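Local coordinates for endo-1,4-b-d-mannanase (Trichoderma reesei, PDB 1QNR), which hydrolyses internal beta-1,4-mannosidic linkages in mannans, as an endo-acting glycoside hydrolase of family 5, at residues Y20-N25 with K337-A342; A36-T41 with V96-Q101; Q149-R154 with F162-G167; Q182-V187 with V230-L235; W257-A262 with Q291-T296. One frame throughout, in Å; residues are numbered along the deposited sequence.

Contact 1: residues Y20-N25 with K337-A342; sequences YFAGTN and KNHVDA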
# COMPACT_ATOMS: atom_id res chain seq x y z
N TYR A 20 -14.49 2.98 -11.39
CA TYR A 20 -13.02 3.16 -11.30
C TYR A 20 -12.64 4.35 -10.42
O TYR A 20 -13.32 5.38 -10.44
CB TYR A 20 -12.54 3.43 -12.74
CG TYR A 20 -10.99 3.33 -12.86
CD1 TYR A 20 -10.16 4.42 -12.66
CD2 TYR A 20 -10.43 2.10 -13.25
CE1 TYR A 20 -8.76 4.32 -12.81
CE2 TYR A 20 -9.03 1.96 -13.38
CZ TYR A 20 -8.22 3.06 -13.16
OH TYR A 20 -6.83 2.98 -13.32
N PHE A 21 -11.52 4.21 -9.65
CA PHE A 21 -11.06 5.31 -8.80
C PHE A 21 -9.60 5.64 -9.10
O PHE A 21 -8.79 4.78 -9.50
CB PHE A 21 -11.19 4.97 -7.29
CG PHE A 21 -10.16 4.01 -6.74
CD1 PHE A 21 -8.91 4.42 -6.29
CD2 PHE A 21 -10.46 2.64 -6.68
CE1 PHE A 21 -7.95 3.49 -5.83
CE2 PHE A 21 -9.52 1.71 -6.20
CZ PHE A 21 -8.28 2.13 -5.73
N ALA A 22 -9.25 6.91 -8.87
CA ALA A 22 -7.82 7.31 -8.79
C ALA A 22 -7.48 7.63 -7.35
O ALA A 22 -8.26 8.26 -6.61
CB ALA A 22 -7.49 8.53 -9.68
N GLY A 23 -6.25 7.23 -6.95
CA GLY A 23 -5.73 7.56 -5.60
C GLY A 23 -4.22 7.90 -5.66
O GLY A 23 -3.68 8.08 -6.75
N THR A 24 -3.60 7.98 -4.49
CA THR A 24 -2.14 8.30 -4.44
C THR A 24 -1.50 7.65 -3.21
O THR A 24 -2.19 7.28 -2.26
CB THR A 24 -1.94 9.85 -4.38
OG1 THR A 24 -0.52 10.16 -4.50
CG2 THR A 24 -2.41 10.46 -3.02
N ASN A 25 -0.16 7.53 -3.26
CA ASN A 25 0.61 7.06 -2.12
C ASN A 25 1.14 8.24 -1.32
O ASN A 25 1.66 9.23 -1.91
CB ASN A 25 1.88 6.24 -2.58
CG ASN A 25 1.43 4.86 -3.04
OD1 ASN A 25 1.33 3.87 -2.27
ND2 ASN A 25 1.13 4.70 -4.35
N LYS A 337 -4.91 16.12 -12.29
CA LYS A 337 -6.17 16.76 -12.79
C LYS A 337 -6.53 16.18 -14.15
O LYS A 337 -7.78 15.87 -14.21
CB LYS A 337 -5.92 18.28 -12.85
CG LYS A 337 -7.20 19.00 -13.29
CD LYS A 337 -7.21 20.51 -13.21
CE LYS A 337 -7.99 21.07 -14.42
NZ LYS A 337 -9.43 20.71 -14.36
N ASN A 338 -5.70 15.99 -15.14
CA ASN A 338 -6.17 15.48 -16.47
C ASN A 338 -6.65 14.06 -16.32
O ASN A 338 -7.60 13.64 -17.03
CB ASN A 338 -5.12 15.56 -17.57
CG ASN A 338 -4.72 16.98 -18.03
OD1 ASN A 338 -3.66 17.14 -18.73
ND2 ASN A 338 -5.43 17.95 -17.52
N HIS A 339 -6.05 13.22 -15.44
CA HIS A 339 -6.49 11.83 -15.30
C HIS A 339 -7.80 11.73 -14.57
O HIS A 339 -8.75 11.03 -15.06
CB HIS A 339 -5.39 11.08 -14.49
CG HIS A 339 -5.67 9.61 -14.36
ND1 HIS A 339 -6.12 8.79 -15.41
CD2 HIS A 339 -5.51 8.78 -13.29
CE1 HIS A 339 -6.22 7.55 -14.97
NE2 HIS A 339 -5.83 7.47 -13.68
N VAL A 340 -8.02 12.49 -13.48
CA VAL A 340 -9.34 12.56 -12.84
C VAL A 340 -10.40 13.05 -13.84
O VAL A 340 -11.52 12.48 -13.86
CB VAL A 340 -9.29 13.47 -11.57
CG1 VAL A 340 -10.70 13.74 -10.99
CG2 VAL A 340 -8.39 12.76 -10.52
N ASP A 341 -10.06 14.01 -14.72
CA ASP A 341 -11.09 14.48 -15.68
C ASP A 341 -11.44 13.39 -16.67
O ASP A 341 -12.62 13.30 -17.07
CB ASP A 341 -10.57 15.77 -16.35
CG ASP A 341 -10.62 17.03 -15.50
OD1 ASP A 341 -11.23 17.09 -14.41
OD2 ASP A 341 -9.93 17.97 -16.01
N ALA A 342 -10.49 12.51 -17.05
CA ALA A 342 -10.80 11.45 -18.02
C ALA A 342 -11.62 10.35 -17.38
O ALA A 342 -12.40 9.65 -18.07
CB ALA A 342 -9.49 10.86 -18.55
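Ala22 of strand 21-25 and Tyr20 just ahead of it meet His339 and Val340, joining the first parallel strand of the (beta/alpha)8 barrel to the chain's C-terminal helix, 330-343. The apolar part is slight. The methyl of Ala22 points at the helix, where its CB lies 4.4 Å from CG2 of Val340; Leu50 touches both side chains and fills in beside them. The aromatic part is carried by His339. Its CG stands anti to the backbone N (chi1 -176°), and the imidazole reaches out from the helix to the strand. Its CD2 comes within 4.1 Å of Ala22 CB, while its NE2 lies at the edge of the phenol ring, near the ring plane and 4.4 Å from Tyr20 CE1. The polar part converges on a third element: NE2 of His339 and the hydroxyl of Tyr20 both hydrogen-bond to OD2 of Asp303, on the neighbouring strand 300-309, and the hydroxyl also bonds to Ser294 OG. Another polar pair belongs to the helix alone, a salt bridge of 3.2 Å from Lys337 NZ to Asp341 OD2, made on the syn side of the carboxylate at the protein surface. The polar link between the two segments thus runs through Asp303 OD2. Engaged by two groups, that oxygen probably helps to set how the phenol and the imidazole stand to each other, and its negative charge would probably polarise both.

Contact 2: residues A36-T41 with V96-Q101; sequences ADVDST and VQSAEQ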
# COMPACT_ATOMS: atom_id res chain seq x y z
N ALA A 36 -2.33 20.36 11.56
CA ALA A 36 -2.61 21.27 10.47
C ALA A 36 -1.98 20.76 9.17
O ALA A 36 -2.53 21.05 8.12
CB ALA A 36 -2.11 22.71 10.74
N ASP A 37 -0.84 20.05 9.27
CA ASP A 37 -0.17 19.54 8.07
C ASP A 37 -0.87 18.31 7.49
O ASP A 37 -0.94 18.14 6.26
CB ASP A 37 1.29 19.23 8.40
CG ASP A 37 2.10 20.46 8.83
OD1 ASP A 37 1.66 21.60 8.61
OD2 ASP A 37 3.20 20.19 9.42
N VAL A 38 -1.49 17.47 8.32
CA VAL A 38 -2.35 16.39 7.78
C VAL A 38 -3.58 17.02 7.14
O VAL A 38 -3.95 16.65 5.97
CB VAL A 38 -2.82 15.45 8.93
CG1 VAL A 38 -3.84 14.42 8.41
CG2 VAL A 38 -1.63 14.76 9.60
N ASP A 39 -4.19 18.06 7.74
CA ASP A 39 -5.44 18.62 7.18
C ASP A 39 -5.17 19.34 5.87
O ASP A 39 -5.94 19.18 4.90
CB ASP A 39 -6.08 19.56 8.21
CG ASP A 39 -6.69 18.69 9.37
OD1 ASP A 39 -7.18 17.56 9.26
OD2 ASP A 39 -6.69 19.19 10.43
N SER A 40 -4.03 20.09 5.74
CA SER A 40 -3.83 20.76 4.45
C SER A 40 -3.54 19.75 3.34
O SER A 40 -4.03 19.89 2.21
CB SER A 40 -2.76 21.86 4.53
OG SER A 40 -1.50 21.37 4.97
N THR A 41 -2.77 18.71 3.63
CA THR A 41 -2.43 17.71 2.61
C THR A 41 -3.70 16.95 2.17
O THR A 41 -3.95 16.77 0.95
CB THR A 41 -1.40 16.73 3.21
OG1 THR A 41 -0.21 17.48 3.62
CG2 THR A 41 -0.97 15.66 2.18
N VAL A 96 -6.51 8.90 10.41
CA VAL A 96 -7.86 8.31 10.17
C VAL A 96 -8.99 9.32 10.47
O VAL A 96 -9.93 9.39 9.66
CB VAL A 96 -8.03 7.07 11.07
CG1 VAL A 96 -9.43 6.47 10.96
CG2 VAL A 96 -6.96 6.02 10.72
N GLN A 97 -8.85 10.17 11.49
CA GLN A 97 -9.82 11.23 11.80
C GLN A 97 -9.97 12.17 10.61
O GLN A 97 -11.08 12.53 10.19
CB GLN A 97 -9.40 11.98 13.10
CG GLN A 97 -10.37 13.14 13.39
CD GLN A 97 -10.02 14.10 14.49
OE1 GLN A 97 -10.55 15.29 14.54
NE2 GLN A 97 -9.20 13.75 15.44
N SER A 98 -8.83 12.60 10.01
CA SER A 98 -8.84 13.55 8.85
C SER A 98 -9.41 12.89 7.62
O SER A 98 -10.12 13.50 6.78
CB SER A 98 -7.37 14.05 8.66
OG SER A 98 -7.39 15.05 7.62
N ALA A 99 -9.12 11.57 7.40
CA ALA A 99 -9.73 10.86 6.23
C ALA A 99 -11.25 10.83 6.41
O ALA A 99 -12.01 11.06 5.43
CB ALA A 99 -9.16 9.43 6.15
N GLU A 100 -11.75 10.55 7.63
CA GLU A 100 -13.21 10.59 7.83
C GLU A 100 -13.78 11.98 7.51
O GLU A 100 -14.85 12.07 6.84
CB GLU A 100 -13.52 10.25 9.31
CG GLU A 100 -13.20 8.79 9.70
CD GLU A 100 -13.43 8.50 11.17
OE1 GLU A 100 -13.52 9.40 12.01
OE2 GLU A 100 -13.46 7.28 11.49
N GLN A 101 -13.11 13.05 7.91
CA GLN A 101 -13.63 14.40 7.68
C GLN A 101 -13.59 14.80 6.22
O GLN A 101 -14.47 15.56 5.75
CB GLN A 101 -12.77 15.39 8.49
CG GLN A 101 -13.00 16.89 8.29
CD GLN A 101 -11.93 17.71 9.06
OE1 GLN A 101 -11.65 17.34 10.24
NE2 GLN A 101 -11.45 18.64 8.28
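Two rotamers bring Ser98 and Asp39 together: the serine holds OG away from its own backbone N (chi1 -175°), reaching toward helix 35-47, and the aspartate sets CG beside its backbone N (chi1 -73°), which swings the carboxylate toward helix 90-102. These two helices follow the first and second strands of the (beta/alpha)8 barrel and are neighbours in its outer layer, so the pair is a worked case of a polar link between adjacent barrel helices. The hydroxyl of Ser98 donates to OD1 of Asp39 over 3.0 Å, using the anti lone pair, on the side away from OD2. The other oxygen, OD2, hydrogen-bonds to the hydroxyl of Tyr94, one turn earlier on helix 90-102. Both carboxylate oxygens are therefore engaged by one helix, which should hold the group against rotation. The backbones come near here, with 6.3 Å between the CA atoms of Asp39 and Ser98, a spacing that the small serine allows. On the barrel side of the bond Val38 completes the joint, backed by Leu32 and Tyr94, while Phe42 touches Ser98. The tightest apolar approach brings CG1 of Val38 to 3.6 Å from CB of Ser98, the carbon that carries the donating hydroxyl.

Contact 3: residues Q149-R154 with F162-G167; sequences QAVVSR and FAWELG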
# COMPACT_ATOMS: atom_id res chain seq x y z
N GLN A 149 -3.10 -6.92 15.62
CA GLN A 149 -4.31 -6.67 16.46
C GLN A 149 -4.37 -5.26 17.01
O GLN A 149 -5.52 -4.70 17.11
CB GLN A 149 -4.34 -7.76 17.59
CG GLN A 149 -5.65 -7.71 18.40
CD GLN A 149 -5.80 -6.72 19.51
OE1 GLN A 149 -4.86 -6.16 20.09
NE2 GLN A 149 -7.05 -6.43 19.92
N ALA A 150 -3.23 -4.73 17.43
CA ALA A 150 -3.25 -3.35 18.01
C ALA A 150 -3.67 -2.32 16.98
O ALA A 150 -4.34 -1.34 17.38
CB ALA A 150 -1.86 -3.03 18.55
N VAL A 151 -3.32 -2.50 15.68
CA VAL A 151 -3.76 -1.50 14.70
C VAL A 151 -5.18 -1.73 14.25
O VAL A 151 -6.05 -0.81 14.32
CB VAL A 151 -2.82 -1.55 13.46
CG1 VAL A 151 -3.33 -0.61 12.31
CG2 VAL A 151 -1.37 -1.11 13.87
N VAL A 152 -5.55 -2.98 13.91
CA VAL A 152 -6.89 -3.29 13.41
C VAL A 152 -7.95 -2.94 14.46
O VAL A 152 -9.01 -2.37 14.09
CB VAL A 152 -7.06 -4.75 12.95
CG1 VAL A 152 -8.51 -5.07 12.65
CG2 VAL A 152 -6.19 -5.04 11.72
N SER A 153 -7.69 -3.27 15.76
CA SER A 153 -8.75 -3.01 16.75
C SER A 153 -9.00 -1.53 16.92
O SER A 153 -10.16 -1.21 17.39
CB SER A 153 -8.39 -3.68 18.07
OG SER A 153 -7.22 -3.12 18.61
N ARG A 154 -8.09 -0.62 16.56
CA ARG A 154 -8.39 0.80 16.70
C ARG A 154 -9.42 1.29 15.71
O ARG A 154 -10.17 2.29 15.99
CB ARG A 154 -7.10 1.70 16.50
CG ARG A 154 -6.13 1.45 17.63
CD ARG A 154 -4.82 2.24 17.47
NE ARG A 154 -4.84 3.57 18.14
CZ ARG A 154 -4.64 3.73 19.45
NH1 ARG A 154 -4.37 2.67 20.25
NH2 ARG A 154 -4.70 4.94 20.02
N PHE A 162 -10.09 1.68 3.51
CA PHE A 162 -10.32 1.02 2.20
C PHE A 162 -10.01 -0.48 2.30
O PHE A 162 -10.82 -1.36 1.98
CB PHE A 162 -9.46 1.62 1.06
CG PHE A 162 -9.79 1.15 -0.34
CD1 PHE A 162 -9.24 -0.05 -0.82
CD2 PHE A 162 -10.63 1.86 -1.19
CE1 PHE A 162 -9.46 -0.51 -2.12
CE2 PHE A 162 -10.86 1.46 -2.49
CZ PHE A 162 -10.32 0.23 -2.95
N ALA A 163 -8.80 -0.78 2.81
CA ALA A 163 -8.37 -2.18 3.02
C ALA A 163 -7.19 -2.25 4.02
O ALA A 163 -6.31 -1.35 4.01
CB ALA A 163 -7.90 -2.81 1.69
N TRP A 164 -7.13 -3.39 4.71
CA TRP A 164 -5.90 -3.75 5.47
C TRP A 164 -4.96 -4.44 4.46
O TRP A 164 -5.44 -5.16 3.53
CB TRP A 164 -6.26 -4.74 6.58
CG TRP A 164 -7.20 -4.18 7.63
CD1 TRP A 164 -8.44 -4.65 7.93
CD2 TRP A 164 -6.96 -3.02 8.44
NE1 TRP A 164 -8.99 -3.88 8.95
CE2 TRP A 164 -8.13 -2.83 9.21
CE3 TRP A 164 -5.91 -2.08 8.55
CZ2 TRP A 164 -8.27 -1.83 10.18
CZ3 TRP A 164 -6.06 -1.02 9.46
CH2 TRP A 164 -7.25 -0.91 10.23
N GLU A 165 -3.65 -4.25 4.63
CA GLU A 165 -2.66 -4.81 3.69
C GLU A 165 -1.60 -5.49 4.53
O GLU A 165 -1.03 -4.98 5.51
CB GLU A 165 -2.14 -3.67 2.80
CG GLU A 165 -1.07 -4.14 1.78
CD GLU A 165 -0.92 -3.07 0.69
OE1 GLU A 165 -0.14 -2.13 0.94
OE2 GLU A 165 -1.73 -3.21 -0.30
N LEU A 166 -1.29 -6.77 4.11
CA LEU A 166 -0.38 -7.56 4.95
C LEU A 166 1.00 -6.93 5.02
O LEU A 166 1.60 -6.94 6.15
CB LEU A 166 -0.36 -9.02 4.46
CG LEU A 166 -1.70 -9.75 4.34
CD1 LEU A 166 -1.42 -11.28 4.19
CD2 LEU A 166 -2.65 -9.46 5.49
N GLY A 167 1.57 -6.40 3.93
CA GLY A 167 2.87 -5.71 4.07
C GLY A 167 3.10 -4.88 2.81
O GLY A 167 2.38 -4.97 1.80
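Val152 packs on the indole of Trp164 and Val151 touches it beside, joining helix 138-155 to strand 161-165, the helix and the strand that follows it in the (beta/alpha)8 barrel. The main interaction is a CH-pi contact. CG2 of Val152 stands over the face of the indole, 4.0 Å from the centroid of the five-membered ring of Trp164 and only 15° off its normal. Val152 CG1 comes 3.9 Å from Trp164 NE1, and the valine backbone joins in, with Val152 CA at 3.8 Å from Trp164 CZ2. A single valine therefore lays its branches mainly over the pyrrole side and its CA over the benzene side. The other aromatic partner is His198, whose ring meets the indole with its plane about perpendicular. Ordinary apolar packing adds Val151, whose CG1 approaches CZ3 of Trp164 obliquely at 4.0 Å. The tryptophan is brought there by a CG lying beside its backbone N (chi1 -63°), from a strand position that faces outward; the next residue, Glu165, turns into the barrel and forms a salt bridge with Arg54.

The hydrogen bonds lie around the packing. NE1 of Trp164 bonds to OD2 of Asp195. Within the helix, Gln149 O takes both the amide of Ser153 and its hydroxyl, Ser153 OG, the latter at 2.8 Å. The chemistry implies a tryptophan fixed in two ways: the carboxylate sets the direction of its one N-H, and CG2 of Val152 covers one face, so that the buried indole both packs helix against strand and keeps its polar atom satisfied.

Contact 4: residues Q182-V187 with V230-L235; sequences QWATSV and VQIKSL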
# COMPACT_ATOMS: atom_id res chain seq x y z
N GLN A 182 1.29 -19.76 2.05
CA GLN A 182 0.81 -20.24 3.36
C GLN A 182 0.79 -19.15 4.40
O GLN A 182 -0.20 -19.06 5.17
CB GLN A 182 1.61 -21.48 3.90
CG GLN A 182 1.52 -22.73 2.98
CD GLN A 182 0.12 -23.08 2.56
OE1 GLN A 182 -0.85 -23.10 3.39
NE2 GLN A 182 -0.15 -23.29 1.27
N TRP A 183 1.78 -18.24 4.41
CA TRP A 183 1.77 -17.13 5.39
C TRP A 183 0.61 -16.17 5.07
O TRP A 183 -0.15 -15.79 6.00
CB TRP A 183 3.13 -16.41 5.23
CG TRP A 183 3.22 -15.12 6.03
CD1 TRP A 183 3.51 -15.00 7.38
CD2 TRP A 183 3.06 -13.77 5.53
NE1 TRP A 183 3.45 -13.68 7.77
CE2 TRP A 183 3.17 -12.91 6.63
CE3 TRP A 183 2.77 -13.25 4.25
CZ2 TRP A 183 3.10 -11.53 6.46
CZ3 TRP A 183 2.68 -11.84 4.11
CH2 TRP A 183 2.83 -10.99 5.23
N ALA A 184 0.42 -15.80 3.79
CA ALA A 184 -0.66 -14.87 3.48
C ALA A 184 -2.04 -15.45 3.74
O ALA A 184 -2.97 -14.73 4.18
CB ALA A 184 -0.55 -14.42 2.01
N THR A 185 -2.18 -16.78 3.53
CA THR A 185 -3.46 -17.44 3.84
C THR A 185 -3.72 -17.34 5.33
O THR A 185 -4.88 -16.90 5.76
CB THR A 185 -3.37 -18.94 3.38
OG1 THR A 185 -3.24 -19.01 1.98
CG2 THR A 185 -4.62 -19.73 3.81
N SER A 186 -2.80 -17.72 6.20
CA SER A 186 -3.01 -17.67 7.65
C SER A 186 -3.19 -16.25 8.19
O SER A 186 -4.12 -16.00 9.03
CB SER A 186 -1.81 -18.33 8.37
OG SER A 186 -2.14 -18.39 9.75
N VAL A 187 -2.35 -15.28 7.73
CA VAL A 187 -2.48 -13.93 8.31
C VAL A 187 -3.77 -13.29 7.82
O VAL A 187 -4.43 -12.60 8.64
CB VAL A 187 -1.26 -13.06 7.96
CG1 VAL A 187 -1.42 -11.60 8.41
CG2 VAL A 187 0.04 -13.63 8.57
N VAL A 230 -3.53 -14.43 -5.79
CA VAL A 230 -4.87 -13.79 -5.85
C VAL A 230 -6.01 -14.80 -5.76
O VAL A 230 -7.14 -14.36 -5.57
CB VAL A 230 -5.04 -12.98 -7.15
CG1 VAL A 230 -4.10 -11.79 -7.20
CG2 VAL A 230 -4.91 -13.78 -8.44
N GLN A 231 -5.78 -16.09 -5.80
CA GLN A 231 -6.78 -17.13 -5.60
C GLN A 231 -7.04 -17.41 -4.13
O GLN A 231 -8.03 -18.09 -3.81
CB GLN A 231 -6.35 -18.46 -6.31
CG GLN A 231 -6.50 -18.19 -7.79
CD GLN A 231 -5.82 -19.10 -8.78
OE1 GLN A 231 -5.65 -18.61 -9.92
NE2 GLN A 231 -5.45 -20.29 -8.38
N ILE A 232 -6.27 -16.87 -3.16
CA ILE A 232 -6.51 -17.07 -1.72
C ILE A 232 -7.87 -16.47 -1.35
O ILE A 232 -8.13 -15.31 -1.66
CB ILE A 232 -5.34 -16.45 -0.89
CG1 ILE A 232 -4.01 -17.20 -1.18
CG2 ILE A 232 -5.67 -16.43 0.61
CD1 ILE A 232 -2.77 -16.53 -0.56
N LYS A 233 -8.76 -17.25 -0.69
CA LYS A 233 -10.12 -16.81 -0.49
C LYS A 233 -10.27 -15.60 0.41
O LYS A 233 -11.19 -14.79 0.19
CB LYS A 233 -10.93 -17.98 0.18
CG LYS A 233 -10.95 -19.31 -0.50
CD LYS A 233 -12.13 -20.08 0.12
CE LYS A 233 -12.19 -20.19 1.63
NZ LYS A 233 -13.14 -21.37 1.91
N SER A 234 -9.33 -15.47 1.38
CA SER A 234 -9.37 -14.37 2.35
C SER A 234 -8.61 -13.14 1.85
O SER A 234 -8.43 -12.19 2.68
CB SER A 234 -8.89 -14.91 3.69
OG SER A 234 -7.73 -15.72 3.54
N LEU A 235 -8.17 -13.09 0.59
CA LEU A 235 -7.68 -11.82 -0.04
C LEU A 235 -8.78 -11.42 -1.01
O LEU A 235 -9.22 -12.18 -1.90
CB LEU A 235 -6.31 -12.01 -0.75
CG LEU A 235 -5.17 -12.41 0.18
CD1 LEU A 235 -3.89 -12.67 -0.66
CD2 LEU A 235 -4.83 -11.37 1.25
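Beside Ala184 and Thr185, which meet Ile232 across the contact, the indole of Trp183 turns from another side of the helix and carries CG2 of Val187 over one face, 3.5 Å above the plane and offset toward the rim. Tyr135 meets this indole edge-to-face, and NE1 bonds to Gln141 OE1. The helix, 178-194, follows the fourth strand of the (beta/alpha)8 barrel; the partner 230-235 is the loop leading into the sixth, strand 238-242, and it includes a type I beta turn from Ile232 to Leu235. Ile232, at the start of that turn, carries most of the loop's share of the contact. Its CG1 lies beside the backbone N (chi1 -65°), sending CD1 to the helix, where it rests 4.0 Å from CB of Ala184. The hydroxyl of Thr185 lies among the isoleucine carbons, its OG1 being 3.6 Å from CD1 of Ile232, yet its polar need is met within its own helix by Val181 O. Leu166 lies against Ala184 from the barrel side. Within the turn, Ser234 links loop to helix by a bond between its OG and the OG of Ser188, and OG of Ser234 lies 3.8 Å from O of Thr185.

Contact 5: residues W257-A262 with Q291-T296; sequences WIQTHA and QTTSLT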
# COMPACT_ATOMS: atom_id res chain seq x y z
N TRP A 257 2.60 -5.17 -18.77
CA TRP A 257 2.56 -5.53 -17.34
C TRP A 257 1.17 -5.25 -16.72
O TRP A 257 0.63 -6.12 -15.98
CB TRP A 257 3.65 -4.74 -16.60
CG TRP A 257 3.83 -5.03 -15.14
CD1 TRP A 257 3.46 -4.23 -14.08
CD2 TRP A 257 4.47 -6.18 -14.54
NE1 TRP A 257 3.79 -4.80 -12.86
CE2 TRP A 257 4.44 -6.00 -13.14
CE3 TRP A 257 5.08 -7.34 -15.05
CZ2 TRP A 257 5.04 -6.91 -12.25
CZ3 TRP A 257 5.63 -8.26 -14.18
CH2 TRP A 257 5.61 -8.04 -12.79
N ILE A 258 0.58 -4.08 -17.03
CA ILE A 258 -0.79 -3.82 -16.54
C ILE A 258 -1.77 -4.83 -17.13
O ILE A 258 -2.64 -5.37 -16.42
CB ILE A 258 -1.18 -2.36 -16.96
CG1 ILE A 258 -0.28 -1.34 -16.22
CG2 ILE A 258 -2.66 -2.12 -16.67
CD1 ILE A 258 -0.32 0.04 -16.94
N GLN A 259 -1.71 -5.05 -18.49
CA GLN A 259 -2.69 -5.93 -19.13
C GLN A 259 -2.62 -7.38 -18.57
O GLN A 259 -3.67 -7.99 -18.36
CB GLN A 259 -2.43 -5.96 -20.66
CG GLN A 259 -2.72 -4.59 -21.29
CD GLN A 259 -2.25 -4.49 -22.75
OE1 GLN A 259 -1.26 -5.07 -23.14
NE2 GLN A 259 -3.04 -3.71 -23.49
N THR A 260 -1.41 -7.94 -18.39
CA THR A 260 -1.33 -9.32 -17.90
C THR A 260 -1.85 -9.46 -16.47
O THR A 260 -2.50 -10.46 -16.12
CB THR A 260 0.08 -9.91 -17.97
OG1 THR A 260 1.03 -9.04 -17.32
CG2 THR A 260 0.57 -10.09 -19.43
N HIS A 261 -1.57 -8.47 -15.61
CA HIS A 261 -2.06 -8.55 -14.22
C HIS A 261 -3.60 -8.36 -14.17
O HIS A 261 -4.25 -9.11 -13.44
CB HIS A 261 -1.31 -7.51 -13.35
CG HIS A 261 0.05 -8.00 -13.01
ND1 HIS A 261 1.12 -7.84 -13.91
CD2 HIS A 261 0.57 -8.69 -11.95
CE1 HIS A 261 2.21 -8.43 -13.37
NE2 HIS A 261 1.93 -8.94 -12.19
N ALA A 262 -4.14 -7.41 -14.95
CA ALA A 262 -5.58 -7.24 -15.02
C ALA A 262 -6.28 -8.53 -15.38
O ALA A 262 -7.32 -8.90 -14.80
CB ALA A 262 -6.05 -6.17 -15.97
N GLN A 291 -1.64 5.20 -17.28
CA GLN A 291 -2.94 5.56 -16.66
C GLN A 291 -4.04 5.28 -17.68
O GLN A 291 -5.06 4.71 -17.26
CB GLN A 291 -2.91 7.08 -16.33
CG GLN A 291 -1.89 7.41 -15.25
CD GLN A 291 -1.98 8.88 -14.84
OE1 GLN A 291 -2.22 9.77 -15.73
NE2 GLN A 291 -1.74 9.13 -13.56
N THR A 292 -3.82 5.58 -18.99
CA THR A 292 -4.89 5.24 -19.95
C THR A 292 -5.06 3.74 -20.11
O THR A 292 -6.23 3.25 -20.19
CB THR A 292 -4.50 5.86 -21.32
OG1 THR A 292 -4.57 7.29 -21.17
CG2 THR A 292 -5.47 5.41 -22.43
N THR A 293 -3.99 2.96 -20.15
CA THR A 293 -4.13 1.50 -20.20
C THR A 293 -4.93 0.98 -19.02
O THR A 293 -5.86 0.15 -19.17
CB THR A 293 -2.74 0.86 -20.34
OG1 THR A 293 -2.08 1.31 -21.55
CG2 THR A 293 -2.77 -0.66 -20.32
N SER A 294 -4.58 1.42 -17.80
CA SER A 294 -5.29 0.92 -16.59
C SER A 294 -6.75 1.28 -16.63
O SER A 294 -7.62 0.39 -16.44
CB SER A 294 -4.55 1.53 -15.36
OG SER A 294 -5.13 0.96 -14.17
N LEU A 295 -7.12 2.53 -17.03
CA LEU A 295 -8.52 2.94 -17.04
C LEU A 295 -9.31 2.13 -18.09
O LEU A 295 -10.53 1.96 -17.88
CB LEU A 295 -8.54 4.47 -17.40
CG LEU A 295 -9.93 5.09 -17.57
CD1 LEU A 295 -10.82 4.90 -16.36
CD2 LEU A 295 -9.74 6.63 -17.78
N THR A 296 -8.71 1.74 -19.19
CA THR A 296 -9.44 1.05 -20.27
C THR A 296 -9.19 -0.47 -20.36
O THR A 296 -9.59 -1.09 -21.37
CB THR A 296 -9.01 1.66 -21.64
OG1 THR A 296 -7.61 1.48 -21.91
CG2 THR A 296 -9.40 3.15 -21.72
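Ile258 and Gln259 make the contact with Thr293 and Ser294, and Trp257 precedes them in the helix. The carbonyl oxygen of Trp257 accepts twice from His261, from the backbone N and from ND1 of the ring, the latter at 2.7 Å with an N-H...O angle of 158°. The two donors arrive on opposite faces of the carbonyl plane. Next comes Ile258, pointing toward the partner helix. Its CG2, anti to the backbone N, touches CG2 of Thr293 at 3.9 Å and Ser294 CA at 4.0 Å, while Phe274 lies against both Ile258 and Ser294. Phe274 belongs to strand 272-277, which connects the two helices in sequence: 253-267 and 283-295 are successive outer helices of the (beta/alpha)8 barrel, with strand 272-277 between them in a beta-alpha-beta-alpha succession. Here their short segments run nearly parallel, at 20°, with axes 9.7 Å apart. Gln259 follows at the solvent-facing border, where CG of Gln259 lies 4.0 Å from CG2 of Thr293, the two side chains lying roughly at right angles. Thr293 thus turns its methyl to both residues of the first helix, and its OG1 bonds to Asn255 OD1 and Pro289 O. Further on, His261 returns over the indole of Trp257, its CE1 3.1 Å above the ring plane; the other nitrogen, NE2, bonds to Gly206 O, so both ring nitrogens face carbonyl oxygens.

The five contacts sample one (beta/alpha)8 barrel around its circumference. Contact 1 spans the chain, from the first barrel strand to the last helix, and the others follow between its ends in the order 2, 3, 4, 5. Contacts 1 and 3 reach the same parallel sheet, and Phe21 packs on Phe162, although their centres lie 25 Å apart. Leu166 of 162-167 packs on helix 178-194 of contact 4, centres 15 Å apart. Contacts 1 and 5, centres 14 Å apart, are joined by Tyr20 with Ser294. Contacts 2 and 4 have centres 32 Å apart, on opposite sides of the chain's centre. Strand-helix, helix-helix and helix-loop joints fasten the outer layer, and contact 1 brings the chain's two ends together.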